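PDB 2XSG: CCMAN5 from Cellulosimicrobium cellulans, which hydrolyses alpha-mannosidic linkages as a family 92 glycoside hydrolase and probably depends on its bound calcium ion, as relatives of the family do. Local coordinates for residues 439-444 and 449-454; 512-517 and 522-527; 542-547 and 551-556. All blocks are in the same frame, centred on the assembly; numbering follows the deposited sequence.

Contact 1. Residues 439-444 and 449-454; sequences GQYSAD and GYVAGN
Tyr441 and Val451 make the one apolar side-chain contact between residues 439-444 and 449-454, which run into and out of the short helix 443-448. The tight part is one methyl against the CD1-CE1 edge of the ring: Val451 CG2 lies close to the ring plane, 3.8 Å from Tyr441 CE1. With CG1 of Val451 anti to the backbone N (chi1 -174°), CG2 is the branch left to meet the ring. The phenol end is looser and is bridged by water. One water donates to Tyr441 OH at 3.0 Å and to Gly449 O at 2.9 Å, so the hydroxyl reaches the other segment without touching it. Exposed Gln440 and Ser442 mark the solvent side. Arg461 of helix 455-474 makes a cation-pi contact with the Tyr441 ring, and Gln487 and Pro491 of helix 478-495 also pack on that side chain. Gly449, with positive phi, ends the short helix, and a type II turn from Val451 to Asn454, closed by Asn454 N to Val451 O at 3.2 Å, leads to the Asn454 N-cap. The arrangement is a helix-to-helix connection consistent with the (alpha/alpha)6-barrel catalytic domain of family 92.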
ATOM      1  N   GLY A 439     -22.637  -0.137   8.442  1.00 10.02           N
ATOM      2  CA  GLY A 439     -23.466   0.465   9.479  1.00  9.87           C
ATOM      3  C   GLY A 439     -24.744   0.987   8.862  1.00 10.20           C
ATOM      4  O   GLY A 439     -24.876   1.040   7.632  1.00  9.67           O
ATOM      5  N   GLN A 440     -25.683   1.365   9.723  1.00 10.60           N
ATOM      6  CA  GLN A 440     -26.958   1.952   9.310  1.00 11.48           C
ATOM      7  C   GLN A 440     -27.066   3.371   9.850  1.00 10.73           C
ATOM      8  O   GLN A 440     -26.587   3.654  10.950  1.00  9.90           O
ATOM      9  CB  GLN A 440     -28.144   1.147   9.855  1.00 12.09           C
ATOM     10  CG  GLN A 440     -27.858  -0.320  10.130  1.00 17.07           C
ATOM     11  CD  GLN A 440     -27.644  -1.098   8.869  1.00 23.11           C
ATOM     12  OE1 GLN A 440     -28.380  -0.922   7.882  1.00 24.21           O
ATOM     13  NE2 GLN A 440     -26.627  -1.972   8.873  1.00 24.65           N
ATOM     14  N   TYR A 441     -27.693   4.262   9.078  1.00  9.96           N
ATOM     15  CA  TYR A 441     -28.118   5.551   9.619  1.00  9.32           C
ATOM     16  C   TYR A 441     -29.052   5.282  10.819  1.00  9.47           C
ATOM     17  O   TYR A 441     -29.816   4.301  10.808  1.00  8.95           O
ATOM     18  CB  TYR A 441     -28.851   6.368   8.550  1.00  9.02           C
ATOM     19  CG  TYR A 441     -27.964   6.911   7.443  1.00  8.06           C
ATOM     20  CD1 TYR A 441     -26.955   7.836   7.723  1.00  7.32           C
ATOM     21  CD2 TYR A 441     -28.150   6.514   6.121  1.00  7.24           C
ATOM     22  CE1 TYR A 441     -26.130   8.338   6.710  1.00  7.48           C
ATOM     23  CE2 TYR A 441     -27.343   7.004   5.101  1.00  6.46           C
ATOM     24  CZ  TYR A 441     -26.341   7.917   5.401  1.00  6.96           C
ATOM     25  OH  TYR A 441     -25.561   8.404   4.401  1.00  7.04           O
ATOM     26  N   SER A 442     -28.977   6.123  11.851  1.00  9.09           N
ATOM     27  CA  SER A 442     -29.935   6.046  12.959  1.00  9.01           C
ATOM     28  C   SER A 442     -31.338   6.477  12.477  1.00  9.30           C
ATOM     29  O   SER A 442     -31.483   7.021  11.371  1.00  8.73           O
ATOM     30  CB  SER A 442     -29.497   6.951  14.109  1.00  8.96           C
ATOM     31  OG  SER A 442     -29.759   8.319  13.789  1.00 10.15           O
ATOM     32  N   ALA A 443     -32.358   6.239  13.310  1.00  9.12           N
ATOM     33  CA  ALA A 443     -33.708   6.722  13.029  1.00 10.00           C
ATOM     34  C   ALA A 443     -33.708   8.187  12.578  1.00  9.68           C
ATOM     35  O   ALA A 443     -34.208   8.510  11.496  1.00  9.11           O
ATOM     36  CB  ALA A 443     -34.633   6.525  14.269  1.00 10.10           C
ATOM     37  N   ASP A 444     -33.133   9.066  13.396  1.00 10.58           N
ATOM     38  CA  ASP A 444     -33.145  10.501  13.086  1.00 11.36           C
ATOM     39  C   ASP A 444     -32.420  10.794  11.787  1.00 10.96           C
ATOM     40  O   ASP A 444     -32.855  11.642  11.011  1.00 10.85           O
ATOM     41  CB  ASP A 444     -32.589  11.335  14.241  1.00 12.28           C
ATOM     42  CG  ASP A 444     -33.560  11.420  15.426  1.00 15.56           C
ATOM     43  OD1 ASP A 444     -34.780  11.251  15.210  1.00 17.94           O
ATOM     44  OD2 ASP A 444     -33.101  11.653  16.571  1.00 20.43           O
ATOM     45  N   GLY A 449     -31.843  12.246   6.247  1.00 12.29           N
ATOM     46  CA  GLY A 449     -31.028  11.835   5.104  1.00 11.12           C
ATOM     47  C   GLY A 449     -29.524  12.039   5.211  1.00 10.89           C
ATOM     48  O   GLY A 449     -28.819  11.928   4.199  1.00 10.56           O
ATOM     49  N   TYR A 450     -29.023  12.299   6.421  1.00 10.23           N
ATOM     50  CA  TYR A 450     -27.585  12.556   6.636  1.00 11.01           C
ATOM     51  C   TYR A 450     -27.194  12.591   8.122  1.00 10.82           C
ATOM     52  O   TYR A 450     -28.034  12.812   9.000  1.00 11.13           O
ATOM     53  CB  TYR A 450     -27.149  13.867   5.962  1.00 10.97           C
ATOM     54  CG  TYR A 450     -27.920  15.067   6.469  1.00 12.82           C
ATOM     55  CD1 TYR A 450     -27.461  15.809   7.560  1.00 13.41           C
ATOM     56  CD2 TYR A 450     -29.130  15.439   5.877  1.00 12.21           C
ATOM     57  CE1 TYR A 450     -28.179  16.904   8.037  1.00 12.68           C
ATOM     58  CE2 TYR A 450     -29.852  16.536   6.345  1.00 13.06           C
ATOM     59  CZ  TYR A 450     -29.380  17.255   7.424  1.00 12.89           C
ATOM     60  OH  TYR A 450     -30.109  18.335   7.879  1.00 11.83           O
ATOM     61  N   VAL A 451     -25.910  12.392   8.395  1.00 10.99           N
ATOM     62  CA  VAL A 451     -25.391  12.494   9.760  1.00 10.44           C
ATOM     63  C   VAL A 451     -25.155  13.975  10.085  1.00 10.92           C
ATOM     64  O   VAL A 451     -24.387  14.649   9.395  1.00 10.51           O
ATOM     65  CB  VAL A 451     -24.085  11.677   9.925  1.00 10.88           C
ATOM     66  CG1 VAL A 451     -23.625  11.673  11.391  1.00 10.08           C
ATOM     67  CG2 VAL A 451     -24.283  10.241   9.410  1.00  9.94           C
ATOM     68  N   ALA A 452     -25.836  14.468  11.125  1.00 10.92           N
ATOM     69  CA  ALA A 452     -25.771  15.878  11.535  1.00 11.06           C
ATOM     70  C   ALA A 452     -24.349  16.345  11.835  1.00 11.13           C
ATOM     71  O   ALA A 452     -23.648  15.725  12.633  1.00 11.12           O
ATOM     72  CB  ALA A 452     -26.674  16.116  12.763  1.00 10.83           C
ATOM     73  N   GLY A 453     -23.928  17.443  11.210  1.00 11.26           N
ATOM     74  CA  GLY A 453     -22.583  17.996  11.444  1.00 10.92           C
ATOM     75  C   GLY A 453     -21.397  17.119  11.040  1.00 10.80           C
ATOM     76  O   GLY A 453     -20.247  17.421  11.381  1.00 10.88           O
ATOM     77  N   ASN A 454     -21.658  16.040  10.310  1.00  9.60           N
ATOM     78  CA  ASN A 454     -20.597  15.106   9.929  1.00  9.68           C
ATOM     79  C   ASN A 454     -20.641  14.779   8.421  1.00  9.28           C
ATOM     80  O   ASN A 454     -21.021  13.684   8.036  1.00  9.10           O
ATOM     81  CB  ASN A 454     -20.653  13.833  10.797  1.00  9.21           C
ATOM     82  CG  ASN A 454     -19.340  13.046  10.795  1.00  9.67           C
ATOM     83  OD1 ASN A 454     -18.549  13.116   9.856  1.00 10.10           O
ATOM     84  ND2 ASN A 454     -19.110  12.293  11.857  1.00  8.85           N
TER
HETATM   85  O   HOH W   1     -26.064  11.283   3.756  1.00  6.98           O

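Contact 2. Residues 512-517 and 522-527; sequences LTPRAA and QSADHA
With chi1 of -69° Gln522 sets CG beside its backbone N, and beyond CG the chain runs extended, which carries it obliquely across Pro514 to Ala516; Thr513, at chi1 -55°, holds OG1 beside its own N, where the ring of His526 can reach it. His526 NE2 donates to Thr513 OG1 at 2.8 Å, the hydroxyl lying almost exactly in the imidazole plane and the two side chains crossing at about a right angle. The same hydroxyl is also bonded to Leu511 O, so both neighbours fix its rotation. At the other end the backbones join: Gln522 N gives its hydrogen to Pro514 O at 2.8 Å, nearly straight at 165°, although the N is tilted from the carbonyl plane. The amide of Gln522 then packs rather than bonds across the pair, NE2 against Pro514 CB at 3.4 Å and OE1 against Ala516 CB at 3.8 Å. Replacing Gln522 with an alanine would probably leave Pro514 CB and Ala516 CB without their covering chain and open a gap over them. Between the two bonds, Ala524 CB meets Pro514 CD at 3.9 Å. The two arms of this loop run roughly antiparallel after strand 508-512; Pro455 of helix 455-474 packs on Pro514, and Leu539 of helix 539-542 on Ala524 and His526.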
ATOM      1  N   LEU A 512     -20.156  20.372  -0.870  1.00  5.28           N
ATOM      2  CA  LEU A 512     -20.297  19.645   0.373  1.00  5.45           C
ATOM      3  C   LEU A 512     -20.065  20.596   1.543  1.00  5.72           C
ATOM      4  O   LEU A 512     -19.033  21.271   1.604  1.00  5.44           O
ATOM      5  CB  LEU A 512     -19.295  18.493   0.421  1.00  4.96           C
ATOM      6  CG  LEU A 512     -19.301  17.607   1.679  1.00  4.89           C
ATOM      7  CD1 LEU A 512     -20.587  16.743   1.773  1.00  3.14           C
ATOM      8  CD2 LEU A 512     -18.077  16.717   1.696  1.00  3.13           C
ATOM      9  N   THR A 513     -21.042  20.639   2.448  1.00  5.99           N
ATOM     10  CA  THR A 513     -21.064  21.541   3.606  1.00  7.09           C
ATOM     11  C   THR A 513     -21.727  20.825   4.806  1.00  7.12           C
ATOM     12  O   THR A 513     -22.726  20.129   4.623  1.00  7.73           O
ATOM     13  CB  THR A 513     -21.864  22.835   3.265  1.00  6.74           C
ATOM     14  OG1 THR A 513     -21.309  23.441   2.105  1.00  8.52           O
ATOM     15  CG2 THR A 513     -21.824  23.857   4.390  1.00  7.69           C
ATOM     16  N   PRO A 514     -21.176  20.980   6.034  1.00  7.25           N
ATOM     17  CA  PRO A 514     -21.852  20.352   7.164  1.00  7.88           C
ATOM     18  C   PRO A 514     -23.255  20.965   7.376  1.00  8.26           C
ATOM     19  O   PRO A 514     -23.463  22.170   7.165  1.00  8.06           O
ATOM     20  CB  PRO A 514     -20.932  20.677   8.345  1.00  7.81           C
ATOM     21  CG  PRO A 514     -20.265  21.962   7.932  1.00  7.11           C
ATOM     22  CD  PRO A 514     -20.009  21.763   6.468  1.00  6.88           C
ATOM     23  N   ARG A 515     -24.189  20.129   7.795  1.00  9.12           N
ATOM     24  CA  ARG A 515     -25.579  20.533   7.941  1.00  9.63           C
ATOM     25  C   ARG A 515     -26.092  20.080   9.289  1.00 10.08           C
ATOM     26  O   ARG A 515     -25.904  18.928   9.682  1.00  9.39           O
ATOM     27  CB  ARG A 515     -26.416  19.920   6.827  1.00  9.63           C
ATOM     28  CG  ARG A 515     -27.581  20.772   6.379  1.00  9.80           C
ATOM     29  CD  ARG A 515     -28.491  20.003   5.419  1.00 10.32           C
ATOM     30  NE  ARG A 515     -29.626  20.840   5.013  1.00 11.51           N
ATOM     31  CZ  ARG A 515     -30.404  20.615   3.959  1.00 10.89           C
ATOM     32  NH1 ARG A 515     -30.200  19.564   3.168  1.00  9.26           N
ATOM     33  NH2 ARG A 515     -31.394  21.454   3.699  1.00 10.70           N
ATOM     34  N   ALA A 516     -26.733  21.013   9.997  1.00 10.96           N
ATOM     35  CA  ALA A 516     -27.264  20.773  11.325  1.00 11.40           C
ATOM     36  C   ALA A 516     -28.461  19.812  11.274  1.00 11.89           C
ATOM     37  O   ALA A 516     -29.025  19.550  10.199  1.00 11.53           O
ATOM     38  CB  ALA A 516     -27.656  22.106  11.989  1.00 10.99           C
ATOM     39  N   ALA A 517     -28.842  19.298  12.439  1.00 12.66           N
ATOM     40  CA  ALA A 517     -30.006  18.425  12.545  1.00 13.83           C
ATOM     41  C   ALA A 517     -31.279  19.058  11.962  1.00 14.62           C
ATOM     42  O   ALA A 517     -32.026  18.388  11.258  1.00 14.66           O
ATOM     43  CB  ALA A 517     -30.218  17.972  13.990  1.00 14.13           C
ATOM     44  N   GLN A 522     -24.257  24.616   8.332  1.00 12.09           N
ATOM     45  CA  GLN A 522     -23.293  25.044   9.346  1.00 12.01           C
ATOM     46  C   GLN A 522     -22.126  25.779   8.707  1.00 11.94           C
ATOM     47  O   GLN A 522     -21.695  25.446   7.605  1.00 11.14           O
ATOM     48  CB  GLN A 522     -22.814  23.866  10.210  1.00 12.07           C
ATOM     49  CG  GLN A 522     -23.911  23.307  11.147  1.00 12.28           C
ATOM     50  CD  GLN A 522     -23.516  22.001  11.829  1.00 11.45           C
ATOM     51  OE1 GLN A 522     -24.028  21.664  12.895  1.00 12.10           O
ATOM     52  NE2 GLN A 522     -22.587  21.280  11.234  1.00 10.89           N
ATOM     53  N   SER A 523     -21.632  26.795   9.403  1.00 12.26           N
ATOM     54  CA  SER A 523     -20.526  27.611   8.923  1.00 12.74           C
ATOM     55  C   SER A 523     -19.239  26.785   8.801  1.00 12.27           C
ATOM     56  O   SER A 523     -18.900  26.035   9.712  1.00 12.26           O
ATOM     57  CB  SER A 523     -20.326  28.798   9.882  1.00 13.41           C
ATOM     58  OG  SER A 523     -19.063  29.408   9.681  1.00 15.64           O
ATOM     59  N   ALA A 524     -18.522  26.938   7.691  1.00 11.64           N
ATOM     60  CA  ALA A 524     -17.278  26.186   7.460  1.00 11.18           C
ATOM     61  C   ALA A 524     -16.406  26.822   6.373  1.00 10.75           C
ATOM     62  O   ALA A 524     -16.922  27.251   5.347  1.00 10.87           O
ATOM     63  CB  ALA A 524     -17.608  24.737   7.090  1.00 11.39           C
ATOM     64  N   ASP A 525     -15.096  26.919   6.616  1.00  9.52           N
ATOM     65  CA  ASP A 525     -14.128  27.231   5.563  1.00  8.84           C
ATOM     66  C   ASP A 525     -13.887  25.950   4.765  1.00  8.40           C
ATOM     67  O   ASP A 525     -13.323  24.980   5.289  1.00  8.60           O
ATOM     68  CB  ASP A 525     -12.815  27.754   6.186  1.00  8.79           C
ATOM     69  CG  ASP A 525     -11.699  28.003   5.154  1.00  8.89           C
ATOM     70  OD1 ASP A 525     -11.898  27.870   3.943  1.00  7.24           O
ATOM     71  OD2 ASP A 525     -10.579  28.334   5.574  1.00 11.59           O
ATOM     72  N   HIS A 526     -14.304  25.945   3.498  1.00  7.55           N
ATOM     73  CA  HIS A 526     -14.255  24.731   2.670  1.00  6.57           C
ATOM     74  C   HIS A 526     -12.814  24.321   2.282  1.00  6.58           C
ATOM     75  O   HIS A 526     -12.583  23.210   1.756  1.00  5.93           O
ATOM     76  CB  HIS A 526     -15.119  24.920   1.418  1.00  6.63           C
ATOM     77  CG  HIS A 526     -16.596  24.930   1.691  1.00  6.96           C
ATOM     78  ND1 HIS A 526     -17.257  26.027   2.212  1.00  7.67           N
ATOM     79  CD2 HIS A 526     -17.540  23.973   1.512  1.00  6.74           C
ATOM     80  CE1 HIS A 526     -18.542  25.742   2.348  1.00  9.64           C
ATOM     81  NE2 HIS A 526     -18.740  24.499   1.931  1.00  8.72           N
ATOM     82  N   ALA A 527     -11.857  25.213   2.538  1.00  5.72           N
ATOM     83  CA  ALA A 527     -10.457  24.946   2.210  1.00  6.14           C
ATOM     84  C   ALA A 527      -9.617  24.623   3.451  1.00  6.48           C
ATOM     85  O   ALA A 527      -8.424  24.355   3.343  1.00  6.32           O
ATOM     86  CB  ALA A 527      -9.868  26.121   1.445  1.00  6.09           C
TER

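Contact 3. Residues 542-547 and 551-556; sequences YHWYDA and DALVEA
Leu553 reaches from helix 550-556 to His543 and Trp544, and both its methyls approach His543 O, CD2 at 3.6 Å and CD1 at 3.8 Å. Its CG is anti to the backbone N (chi1 -168°), a setting that carries the branch point off the helix toward the turn. CD2 also comes within 3.8 Å of Trp544 CE3, while CD1 lies 3.9 Å from His543 NE2. Each methyl meets its ring obliquely, and the side chains of Trp544 and Leu553 cross at about a right angle.

The two aromatic residues owe their placing to different first torsions. His543 has CG anti to its N (chi1 -179°), whereas Trp544 holds CG beside its N (chi1 -47°). With these torsions the two rings, neighbours in sequence, meet: His543 ND1 sits 3.6 Å above the plane of the indole, over its centre, while the indole carbon CE2 lies at the edge of the imidazole, in its plane. The imidazole thus stands edge-on over the indole face. Packing is the whole of the contact, for no hydrogen bond crosses it. Around it, Ile492 of helix 478-495 touches Leu553, and Met567 and Met570 of helix 560-570 touch Trp544, whose NE1 is hydrogen-bonded away from both segments.

The backbone beneath is a type I turn, Tyr545 N bonding to Tyr542 O at 3.0 Å, followed by an inverse gamma turn centred on Asp546. This is a tight-turn connection between two short helices, 539-542 and 550-556, in which a leucine of the second packs against the turn behind the first, consistent with the (alpha/alpha)6-barrel catalytic domain of family 92.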
ATOM      1  N   TYR A 542     -13.143  16.451  -0.037  1.00  3.51           N
ATOM      2  CA  TYR A 542     -14.240  15.516   0.199  1.00  4.03           C
ATOM      3  C   TYR A 542     -15.473  15.760  -0.670  1.00  4.35           C
ATOM      4  O   TYR A 542     -16.283  14.845  -0.852  1.00  5.45           O
ATOM      5  CB  TYR A 542     -14.647  15.534   1.668  1.00  3.83           C
ATOM      6  CG  TYR A 542     -13.867  14.607   2.549  1.00  3.46           C
ATOM      7  CD1 TYR A 542     -12.649  14.993   3.120  1.00  5.63           C
ATOM      8  CD2 TYR A 542     -14.358  13.348   2.843  1.00  5.77           C
ATOM      9  CE1 TYR A 542     -11.939  14.122   3.956  1.00  5.25           C
ATOM     10  CE2 TYR A 542     -13.661  12.476   3.669  1.00  6.18           C
ATOM     11  CZ  TYR A 542     -12.464  12.871   4.225  1.00  6.10           C
ATOM     12  OH  TYR A 542     -11.821  11.968   5.035  1.00  6.68           O
ATOM     13  N   HIS A 543     -15.636  16.970  -1.206  1.00  4.44           N
ATOM     14  CA  HIS A 543     -16.767  17.265  -2.101  1.00  4.44           C
ATOM     15  C   HIS A 543     -17.009  16.195  -3.192  1.00  4.76           C
ATOM     16  O   HIS A 543     -18.169  15.828  -3.479  1.00  4.56           O
ATOM     17  CB  HIS A 543     -16.647  18.652  -2.747  1.00  4.29           C
ATOM     18  CG  HIS A 543     -17.804  18.985  -3.643  1.00  4.35           C
ATOM     19  ND1 HIS A 543     -17.695  19.030  -5.015  1.00  4.97           N
ATOM     20  CD2 HIS A 543     -19.111  19.214  -3.365  1.00  4.30           C
ATOM     21  CE1 HIS A 543     -18.875  19.303  -5.546  1.00  2.87           C
ATOM     22  NE2 HIS A 543     -19.753  19.413  -4.565  1.00  6.33           N
ATOM     23  N   TRP A 544     -15.911  15.706  -3.770  1.00  4.60           N
ATOM     24  CA  TRP A 544     -15.910  14.803  -4.920  1.00  4.40           C
ATOM     25  C   TRP A 544     -15.999  13.322  -4.515  1.00  4.36           C
ATOM     26  O   TRP A 544     -15.895  12.445  -5.372  1.00  4.26           O
ATOM     27  CB  TRP A 544     -14.650  15.036  -5.789  1.00  4.27           C
ATOM     28  CG  TRP A 544     -14.377  16.492  -6.070  1.00  4.82           C
ATOM     29  CD1 TRP A 544     -13.457  17.292  -5.453  1.00  5.36           C
ATOM     30  CD2 TRP A 544     -15.045  17.320  -7.040  1.00  4.26           C
ATOM     31  NE1 TRP A 544     -13.512  18.573  -5.979  1.00  6.00           N
ATOM     32  CE2 TRP A 544     -14.483  18.616  -6.944  1.00  4.43           C
ATOM     33  CE3 TRP A 544     -16.074  17.092  -7.972  1.00  4.12           C
ATOM     34  CZ2 TRP A 544     -14.909  19.678  -7.748  1.00  4.49           C
ATOM     35  CZ3 TRP A 544     -16.506  18.151  -8.760  1.00  4.08           C
ATOM     36  CH2 TRP A 544     -15.926  19.431  -8.635  1.00  3.80           C
ATOM     37  N   TYR A 545     -16.195  13.047  -3.223  1.00  4.07           N
ATOM     38  CA  TYR A 545     -16.052  11.680  -2.705  1.00  4.18           C
ATOM     39  C   TYR A 545     -16.969  10.645  -3.345  1.00  4.43           C
ATOM     40  O   TYR A 545     -16.551   9.497  -3.605  1.00  3.49           O
ATOM     41  CB  TYR A 545     -16.205  11.632  -1.179  1.00  3.99           C
ATOM     42  CG  TYR A 545     -15.620  10.385  -0.550  1.00  4.46           C
ATOM     43  CD1 TYR A 545     -16.388   9.226  -0.387  1.00  4.63           C
ATOM     44  CD2 TYR A 545     -14.298  10.363  -0.107  1.00  5.55           C
ATOM     45  CE1 TYR A 545     -15.847   8.078   0.202  1.00  3.57           C
ATOM     46  CE2 TYR A 545     -13.749   9.215   0.490  1.00  5.80           C
ATOM     47  CZ  TYR A 545     -14.522   8.085   0.630  1.00  6.78           C
ATOM     48  OH  TYR A 545     -13.966   6.966   1.213  1.00  7.82           O
ATOM     49  N   ASP A 546     -18.212  11.042  -3.606  1.00  4.47           N
ATOM     50  CA  ASP A 546     -19.195  10.082  -4.076  1.00  5.25           C
ATOM     51  C   ASP A 546     -19.036   9.855  -5.573  1.00  5.85           C
ATOM     52  O   ASP A 546     -19.873  10.252  -6.395  1.00  5.86           O
ATOM     53  CB  ASP A 546     -20.609  10.487  -3.609  1.00  5.78           C
ATOM     54  CG  ASP A 546     -20.787  10.283  -2.111  1.00  5.65           C
ATOM     55  OD1 ASP A 546     -20.028   9.458  -1.540  1.00  3.66           O
ATOM     56  OD2 ASP A 546     -21.660  10.928  -1.505  1.00  6.80           O
ATOM     57  N   ALA A 547     -17.900   9.228  -5.904  1.00  5.10           N
ATOM     58  CA  ALA A 547     -17.422   9.126  -7.271  1.00  5.51           C
ATOM     59  C   ALA A 547     -18.231   8.174  -8.159  1.00  5.63           C
ATOM     60  O   ALA A 547     -17.959   8.071  -9.362  1.00  6.32           O
ATOM     61  CB  ALA A 547     -15.930   8.754  -7.291  1.00  4.40           C
ATOM     62  N   ASP A 551     -22.775  12.512 -12.129  1.00  7.77           N
ATOM     63  CA  ASP A 551     -23.903  13.174 -12.787  1.00  8.26           C
ATOM     64  C   ASP A 551     -24.784  13.877 -11.764  1.00  7.87           C
ATOM     65  O   ASP A 551     -25.123  15.047 -11.939  1.00  7.53           O
ATOM     66  CB  ASP A 551     -24.737  12.200 -13.598  1.00  8.80           C
ATOM     67  CG  ASP A 551     -25.719  12.916 -14.527  1.00 12.24           C
ATOM     68  OD1 ASP A 551     -26.861  13.197 -14.098  1.00 17.21           O
ATOM     69  OD2 ASP A 551     -25.339  13.217 -15.680  1.00 16.55           O
ATOM     70  N   ALA A 552     -25.147  13.161 -10.696  1.00  7.67           N
ATOM     71  CA  ALA A 552     -25.957  13.741  -9.636  1.00  7.80           C
ATOM     72  C   ALA A 552     -25.163  14.837  -8.921  1.00  7.78           C
ATOM     73  O   ALA A 552     -25.723  15.843  -8.514  1.00  7.35           O
ATOM     74  CB  ALA A 552     -26.416  12.666  -8.643  1.00  8.00           C
ATOM     75  N   LEU A 553     -23.852  14.642  -8.777  1.00  8.27           N
ATOM     76  CA  LEU A 553     -23.029  15.655  -8.134  1.00  7.77           C
ATOM     77  C   LEU A 553     -23.008  16.933  -8.969  1.00  7.83           C
ATOM     78  O   LEU A 553     -23.192  18.018  -8.419  1.00  7.23           O
ATOM     79  CB  LEU A 553     -21.617  15.150  -7.854  1.00  8.18           C
ATOM     80  CG  LEU A 553     -20.756  16.017  -6.936  1.00  8.60           C
ATOM     81  CD1 LEU A 553     -21.342  15.993  -5.537  1.00  9.39           C
ATOM     82  CD2 LEU A 553     -19.347  15.474  -6.884  1.00  9.57           C
ATOM     83  N   VAL A 554     -22.826  16.803 -10.284  1.00  7.95           N
ATOM     84  CA  VAL A 554     -22.858  17.979 -11.190  1.00  8.48           C
ATOM     85  C   VAL A 554     -24.179  18.759 -11.037  1.00  8.41           C
ATOM     86  O   VAL A 554     -24.159  19.968 -10.866  1.00  8.12           O
ATOM     87  CB  VAL A 554     -22.531  17.603 -12.691  1.00  8.83           C
ATOM     88  CG1 VAL A 554     -22.803  18.756 -13.659  1.00  9.35           C
ATOM     89  CG2 VAL A 554     -21.067  17.172 -12.839  1.00  7.16           C
ATOM     90  N   GLU A 555     -25.307  18.057 -11.072  1.00  9.08           N
ATOM     91  CA  GLU A 555     -26.633  18.662 -10.824  1.00 10.05           C
ATOM     92  C   GLU A 555     -26.766  19.329  -9.451  1.00  9.17           C
ATOM     93  O   GLU A 555     -27.235  20.461  -9.356  1.00  9.53           O
ATOM     94  CB  GLU A 555     -27.767  17.642 -11.042  1.00 10.34           C
ATOM     95  CG  GLU A 555     -29.118  18.069 -10.419  1.00 16.46           C
ATOM     96  CD  GLU A 555     -30.369  17.477 -11.115  1.00 23.16           C
ATOM     97  OE1 GLU A 555     -30.239  16.908 -12.222  1.00 25.12           O
ATOM     98  OE2 GLU A 555     -31.492  17.599 -10.554  1.00 26.39           O
ATOM     99  N   ALA A 556     -26.342  18.645  -8.394  1.00  8.29           N
ATOM    100  CA  ALA A 556     -26.447  19.211  -7.054  1.00  8.14           C
ATOM    101  C   ALA A 556     -25.575  20.457  -6.891  1.00  8.12           C
ATOM    102  O   ALA A 556     -25.883  21.323  -6.075  1.00  8.28           O
ATOM    103  CB  ALA A 556     -26.097  18.159  -5.991  1.00  7.54           C
TER

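In the fold
All three contacts fall inside the family 92 catalytic domain, on the same side of the chain's centre. Contacts 1 and 3 are buried and contact 2 only partly so. Their chemistry differs too: contact 3 is van der Waals packing with no hydrogen bond across it, contact 1 adds a bridging water, and contact 2 relies on direct hydrogen bonds. Contact 2 is the middle piece, touching both others. Tyr450 OH probably bonds to Ala516 O and Gly453 N to Arg515 O, while Leu512 packs on Tyr542 and His543. Contacts 1 and 3 do not touch, their nearest atoms being about 8 Å apart, but helices 455-474 and 478-495 pack against side chains of all three.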